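Local coordinates for protein neurotoxin (Clostridium botulinum, PDB 3N7L) that probably binds gangliosides on the neuronal surface, as the receptor-binding domain of a botulinum neurotoxin, at residues A137-W142 / Y158-L163; T149-N154 / I175-T180. All coordinates share one frame; numbering follows the deposited sequence.

Contact 1: A137-W142 / Y158-L163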
loop_
_atom_site.group_PDB
_atom_site.type_symbol
_atom_site.label_atom_id
_atom_site.label_comp_id
_atom_site.label_asym_id
_atom_site.label_seq_id
_atom_site.Cartn_x
_atom_site.Cartn_y
_atom_site.Cartn_z
ATOM N N ALA A 137 -9.317 -5.005 7.932
ATOM C CA ALA A 137 -8.709 -4.107 8.905
ATOM C C ALA A 137 -8.668 -2.668 8.399
ATOM O O ALA A 137 -8.049 -1.799 9.017
ATOM C CB ALA A 137 -7.301 -4.585 9.247
ATOM N N GLY A 138 -9.338 -2.425 7.276
ATOM C CA GLY A 138 -9.370 -1.098 6.695
ATOM C C GLY A 138 -8.431 -0.976 5.506
ATOM O O GLY A 138 -7.414 -1.664 5.433
ATOM N N TYR A 139 -8.778 -0.112 4.560
ATOM C CA TYR A 139 -7.936 0.102 3.388
ATOM C C TYR A 139 -6.944 1.193 3.808
ATOM O O TYR A 139 -7.114 2.361 3.470
ATOM C CB TYR A 139 -8.795 0.581 2.216
ATOM C CG TYR A 139 -8.126 0.455 0.872
ATOM C CD1 TYR A 139 -8.223 -0.724 0.129
ATOM C CD2 TYR A 139 -7.391 1.512 0.340
ATOM C CE1 TYR A 139 -7.603 -0.844 -1.118
ATOM C CE2 TYR A 139 -6.766 1.405 -0.900
ATOM C CZ TYR A 139 -6.876 0.229 -1.626
ATOM O OH TYR A 139 -6.268 0.141 -2.858
ATOM N N ASN A 140 -5.906 0.805 4.548
ATOM C CA ASN A 140 -4.941 1.771 5.063
ATOM C C ASN A 140 -3.607 1.827 4.332
ATOM O O ASN A 140 -2.596 2.266 4.891
ATOM C CB ASN A 140 -4.709 1.486 6.547
ATOM C CG ASN A 140 -5.982 1.054 7.249
ATOM O OD1 ASN A 140 -7.025 1.690 7.103
ATOM N ND2 ASN A 140 -5.904 -0.028 8.005
ATOM N N LYS A 141 -3.608 1.404 3.077
ATOM C CA LYS A 141 -2.387 1.398 2.295
ATOM C C LYS A 141 -2.262 2.588 1.349
ATOM O O LYS A 141 -3.239 3.267 1.031
ATOM C CB LYS A 141 -2.311 0.096 1.489
ATOM C CG LYS A 141 -3.428 -0.074 0.470
ATOM C CD LYS A 141 -3.532 -1.521 -0.027
ATOM C CE LYS A 141 -3.944 -2.476 1.100
ATOM N NZ LYS A 141 -3.973 -3.916 0.687
ATOM N N TRP A 142 -1.036 2.846 0.917
ATOM C CA TRP A 142 -0.789 3.910 -0.038
ATOM C C TRP A 142 -1.393 3.444 -1.360
ATOM O O TRP A 142 -1.282 2.266 -1.706
ATOM C CB TRP A 142 0.715 4.095 -0.260
ATOM C CG TRP A 142 1.409 5.033 0.673
ATOM C CD1 TRP A 142 2.262 4.701 1.690
ATOM C CD2 TRP A 142 1.377 6.463 0.624
ATOM N NE1 TRP A 142 2.768 5.836 2.269
ATOM C CE2 TRP A 142 2.243 6.934 1.635
ATOM C CE3 TRP A 142 0.702 7.393 -0.181
ATOM C CZ2 TRP A 142 2.454 8.298 1.867
ATOM C CZ3 TRP A 142 0.905 8.746 0.046
ATOM C CH2 TRP A 142 1.779 9.189 1.065
ATOM N N TYR A 158 -8.974 5.937 -12.140
ATOM C CA TYR A 158 -8.061 4.805 -12.098
ATOM C C TYR A 158 -7.441 4.722 -10.704
ATOM O O TYR A 158 -7.232 5.741 -10.040
ATOM C CB TYR A 158 -6.932 4.992 -13.114
ATOM C CG TYR A 158 -7.360 5.138 -14.559
ATOM C CD1 TYR A 158 -7.182 4.087 -15.465
ATOM C CD2 TYR A 158 -7.887 6.344 -15.037
ATOM C CE1 TYR A 158 -7.510 4.231 -16.817
ATOM C CE2 TYR A 158 -8.221 6.502 -16.392
ATOM C CZ TYR A 158 -8.024 5.441 -17.273
ATOM O OH TYR A 158 -8.310 5.591 -18.613
ATOM N N ILE A 159 -7.153 3.503 -10.268
ATOM C CA ILE A 159 -6.522 3.272 -8.979
ATOM C C ILE A 159 -5.352 2.352 -9.271
ATOM O O ILE A 159 -5.531 1.276 -9.841
ATOM C CB ILE A 159 -7.495 2.601 -7.984
ATOM C CG1 ILE A 159 -8.649 3.559 -7.669
ATOM C CG2 ILE A 159 -6.754 2.198 -6.707
ATOM C CD1 ILE A 159 -8.207 4.885 -7.052
ATOM N N ASN A 160 -4.153 2.785 -8.893
ATOM C CA ASN A 160 -2.938 2.013 -9.141
ATOM C C ASN A 160 -2.823 1.618 -10.612
ATOM O O ASN A 160 -2.432 0.497 -10.943
ATOM C CB ASN A 160 -2.893 0.768 -8.250
ATOM C CG ASN A 160 -2.852 1.121 -6.778
ATOM O OD1 ASN A 160 -2.292 2.148 -6.402
ATOM N ND2 ASN A 160 -3.442 0.270 -5.936
ATOM N N GLY A 161 -3.175 2.554 -11.490
ATOM C CA GLY A 161 -3.088 2.307 -12.915
ATOM C C GLY A 161 -4.211 1.493 -13.531
ATOM O O GLY A 161 -4.226 1.301 -14.749
ATOM N N LYS A 162 -5.151 1.014 -12.719
ATOM C CA LYS A 162 -6.256 0.213 -13.248
ATOM C C LYS A 162 -7.554 1.004 -13.359
ATOM O O LYS A 162 -7.971 1.666 -12.411
ATOM C CB LYS A 162 -6.486 -1.018 -12.369
ATOM C CG LYS A 162 -5.295 -1.959 -12.285
ATOM C CD LYS A 162 -4.998 -2.622 -13.629
ATOM C CE LYS A 162 -3.835 -3.595 -13.519
ATOM N NZ LYS A 162 -3.563 -4.272 -14.820
ATOM N N LEU A 163 -8.192 0.931 -14.523
ATOM C CA LEU A 163 -9.446 1.641 -14.736
ATOM C C LEU A 163 -10.507 1.057 -13.822
ATOM O O LEU A 163 -10.756 -0.145 -13.843
ATOM C CB LEU A 163 -9.898 1.519 -16.194
ATOM C CG LEU A 163 -11.262 2.152 -16.501
ATOM C CD1 LEU A 163 -11.223 3.644 -16.176
ATOM C CD2 LEU A 163 -11.617 1.930 -17.959
HETATM O O HOH W 1 -2.738 0.244 -3.154
#

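Contact 2: T149-N154 / I175-T180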
loop_
_atom_site.group_PDB
_atom_site.type_symbol
_atom_site.label_atom_id
_atom_site.label_comp_id
_atom_site.label_asym_id
_atom_site.label_seq_id
_atom_site.Cartn_x
_atom_site.Cartn_y
_atom_site.Cartn_z
ATOM N N THR A 149 -10.620 13.691 -17.020
ATOM C CA THR A 149 -11.892 14.293 -17.382
ATOM C C THR A 149 -11.870 15.041 -18.704
ATOM O O THR A 149 -11.030 15.911 -18.927
ATOM C CB THR A 149 -12.371 15.293 -16.295
ATOM O OG1 THR A 149 -12.626 14.596 -15.068
ATOM C CG2 THR A 149 -13.647 16.002 -16.743
ATOM N N ASN A 150 -12.802 14.683 -19.577
ATOM C CA ASN A 150 -12.963 15.350 -20.861
ATOM C C ASN A 150 -14.382 15.901 -20.765
ATOM O O ASN A 150 -15.345 15.138 -20.798
ATOM C CB ASN A 150 -12.882 14.356 -22.019
ATOM C CG ASN A 150 -13.037 15.031 -23.373
ATOM O OD1 ASN A 150 -13.725 16.044 -23.499
ATOM N ND2 ASN A 150 -12.408 14.464 -24.395
ATOM N N MET A 151 -14.509 17.218 -20.633
ATOM C CA MET A 151 -15.819 17.844 -20.501
ATOM C C MET A 151 -16.759 17.573 -21.673
ATOM O O MET A 151 -17.964 17.798 -21.572
ATOM C CB MET A 151 -15.664 19.348 -20.273
ATOM C CG MET A 151 -15.000 19.705 -18.938
ATOM S SD MET A 151 -15.852 18.998 -17.485
ATOM C CE MET A 151 -17.238 20.122 -17.323
ATOM N N MET A 152 -16.217 17.092 -22.785
ATOM C CA MET A 152 -17.052 16.760 -23.932
ATOM C C MET A 152 -16.968 15.253 -24.185
ATOM O O MET A 152 -17.398 14.754 -25.226
ATOM C CB MET A 152 -16.623 17.543 -25.180
ATOM C CG MET A 152 -15.262 18.212 -25.098
ATOM S SD MET A 152 -15.278 19.836 -24.309
ATOM C CE MET A 152 -15.407 20.898 -25.737
ATOM N N GLY A 153 -16.420 14.533 -23.211
ATOM C CA GLY A 153 -16.290 13.094 -23.335
ATOM C C GLY A 153 -16.642 12.380 -22.043
ATOM O O GLY A 153 -17.733 12.563 -21.503
ATOM N N ASN A 154 -15.717 11.568 -21.539
ATOM C CA ASN A 154 -15.951 10.828 -20.307
ATOM C C ASN A 154 -15.140 11.312 -19.114
ATOM O O ASN A 154 -14.162 12.048 -19.243
ATOM C CB ASN A 154 -15.639 9.343 -20.485
ATOM C CG ASN A 154 -16.493 8.686 -21.534
ATOM O OD1 ASN A 154 -17.700 8.901 -21.595
ATOM N ND2 ASN A 154 -15.871 7.858 -22.361
ATOM N N ILE A 175 -21.029 25.555 -14.944
ATOM C CA ILE A 175 -19.991 25.108 -14.029
ATOM C C ILE A 175 -18.820 26.076 -14.126
ATOM O O ILE A 175 -18.353 26.414 -15.215
ATOM C CB ILE A 175 -19.535 23.653 -14.342
ATOM C CG1 ILE A 175 -18.598 23.156 -13.236
ATOM C CG2 ILE A 175 -18.862 23.580 -15.709
ATOM C CD1 ILE A 175 -18.403 21.656 -13.235
ATOM N N ASN A 176 -18.371 26.545 -12.970
ATOM C CA ASN A 176 -17.277 27.492 -12.895
ATOM C C ASN A 176 -16.171 26.882 -12.040
ATOM O O ASN A 176 -16.343 26.671 -10.836
ATOM C CB ASN A 176 -17.781 28.796 -12.266
ATOM C CG ASN A 176 -16.816 29.951 -12.451
ATOM O OD1 ASN A 176 -15.642 29.858 -12.106
ATOM N ND2 ASN A 176 -17.317 31.058 -12.991
ATOM N N PHE A 177 -15.038 26.590 -12.664
ATOM C CA PHE A 177 -13.923 25.996 -11.943
ATOM C C PHE A 177 -13.135 27.010 -11.129
ATOM O O PHE A 177 -12.853 28.116 -11.586
ATOM C CB PHE A 177 -13.010 25.251 -12.920
ATOM C CG PHE A 177 -13.618 23.986 -13.450
ATOM C CD1 PHE A 177 -13.912 22.929 -12.590
ATOM C CD2 PHE A 177 -13.927 23.857 -14.800
ATOM C CE1 PHE A 177 -14.506 21.764 -13.066
ATOM C CE2 PHE A 177 -14.522 22.693 -15.288
ATOM C CZ PHE A 177 -14.813 21.646 -14.421
ATOM N N SER A 178 -12.797 26.615 -9.906
ATOM C CA SER A 178 -12.045 27.455 -8.982
ATOM C C SER A 178 -10.541 27.307 -9.184
ATOM O O SER A 178 -10.060 26.259 -9.606
ATOM C CB SER A 178 -12.401 27.081 -7.541
ATOM O OG SER A 178 -11.494 27.656 -6.618
ATOM N N LYS A 179 -9.797 28.361 -8.881
ATOM C CA LYS A 179 -8.351 28.297 -9.022
ATOM C C LYS A 179 -7.710 27.978 -7.677
ATOM O O LYS A 179 -6.491 28.008 -7.534
ATOM C CB LYS A 179 -7.809 29.612 -9.594
ATOM C CG LYS A 179 -8.375 30.872 -8.970
ATOM C CD LYS A 179 -7.907 31.057 -7.548
ATOM C CE LYS A 179 -8.170 32.473 -7.090
ATOM N NZ LYS A 179 -7.482 33.445 -7.983
ATOM N N THR A 180 -8.550 27.666 -6.693
ATOM C CA THR A 180 -8.076 27.328 -5.356
ATOM C C THR A 180 -8.382 25.875 -5.007
ATOM O O THR A 180 -9.486 25.394 -5.233
ATOM C CB THR A 180 -8.722 28.236 -4.282
ATOM O OG1 THR A 180 -8.269 29.582 -4.460
ATOM C CG2 THR A 180 -8.346 27.766 -2.881
#

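Contact 1: A137-W142 / Y158-L163
The carbonyl O of W142 is held by two donors, a bridging water and the hydroxyl of Y359, and the water carries the polar link to N160. It donates to W142 O at 2.9 Å and accepts from N160 ND2, also at 2.9 Å. No direct hydrogen bond joins 137-142 to 158-163, so this single water is the polar bridge between them. The other end of the N160 amide, OD1, accepts from the backbone N of F144; with both ends engaged, the amide's flip is fixed. CG of N160 stands anti to its carbonyl carbon (chi1 -63°), which turns the amide toward the loop.

Beside the water, Y139 approaches from the opposite direction. Its OH stops 4.2 Å from N160 ND2, too far for a bond, and 4.4 Å from I159 CG2, while its ring and the N160 amide lie only 22° from parallel. CG of K141 sits 3.9 Å above one face of the Y139 ring, near the rim. Within the loop, N140 ND2 bonds A137 O at 3.0 Å, coming from above the carbonyl plane.

N160 and G161 form the centre of a type I' turn, whose positive phi values suit an Asn-Gly pair. I159 and K162 close it with reciprocal backbone bonds, making a two-residue beta hairpin. This hairpin connects strands 154-159 and 162-168; the loop facing it leads into strand 143-150, and K141 NZ bonds D357 O while Y359 begins strand 359-366, placing the contact where the N-terminal jelly-roll meets the C-terminal trefoil.

Contact 2: T149-N154 / I175-T180
M151 reaches across to I175 and F177 through the far half of its side chain. The bond from CA to CB heads toward 175-180, and contact begins at SD. A bend at chi2 (-56°) places SD 4.2 Å from F177 CZ. Measured to the ring centroid, the sulfur is 5.5 Å away and 83° off the normal, which places it at the edge of the ring: a Met-aromatic contact at the ring edge. A second bend, at chi3 (-78°), positions the terminal CE, which touches both partners, 4.1 Å from CZ of F177 and 4.1 Å from CG2 of I175, and it too is close to the ring plane. I175 also reaches the ring's face, where its CG1 stands 4.2 Å above the plane toward the rim.

The methionine is presented by a type I turn from N150 to G153, closed by G153 N to N150 O. An Asx turn reinforces it: N150 OD1 accepts from M152 N at 2.8 Å. On the other side, F177 is steadied by Y70, whose hydroxyl bonds F177 N and whose ring meets the phenyl edge-to-face.

No hydrogen bond crosses between 149-154 and 175-180. The contact consists of apolar and sulfur-aromatic touches, so van der Waals attraction probably dominates, with a probable small electrostatic gain from sulfur lying near the electropositive rim of the phenyl ring.

Overall arrangement
Contacts 1 and 2 have centres about 24 Å apart, and their segments alternate along the chain: 137-142, 149-154, 158-163, 175-180. Both reach the same nine-strand antiparallel sheet. There, strands 143-150 and 154-159 are the arms of one antiparallel hairpin, with the turn of contact 2 at its tip and the contact 1 segments at its base. Contact 1 lies about 7 Å from the centre of the chain, by the boundary between the concanavalin-like and trefoil domains. Contact 2, about 30 Å from that centre, brings the hairpin tip against the loop entering strand 180-187 of the eight-strand sheet, so it joins the two sheets of the N-terminal domain at its outer end.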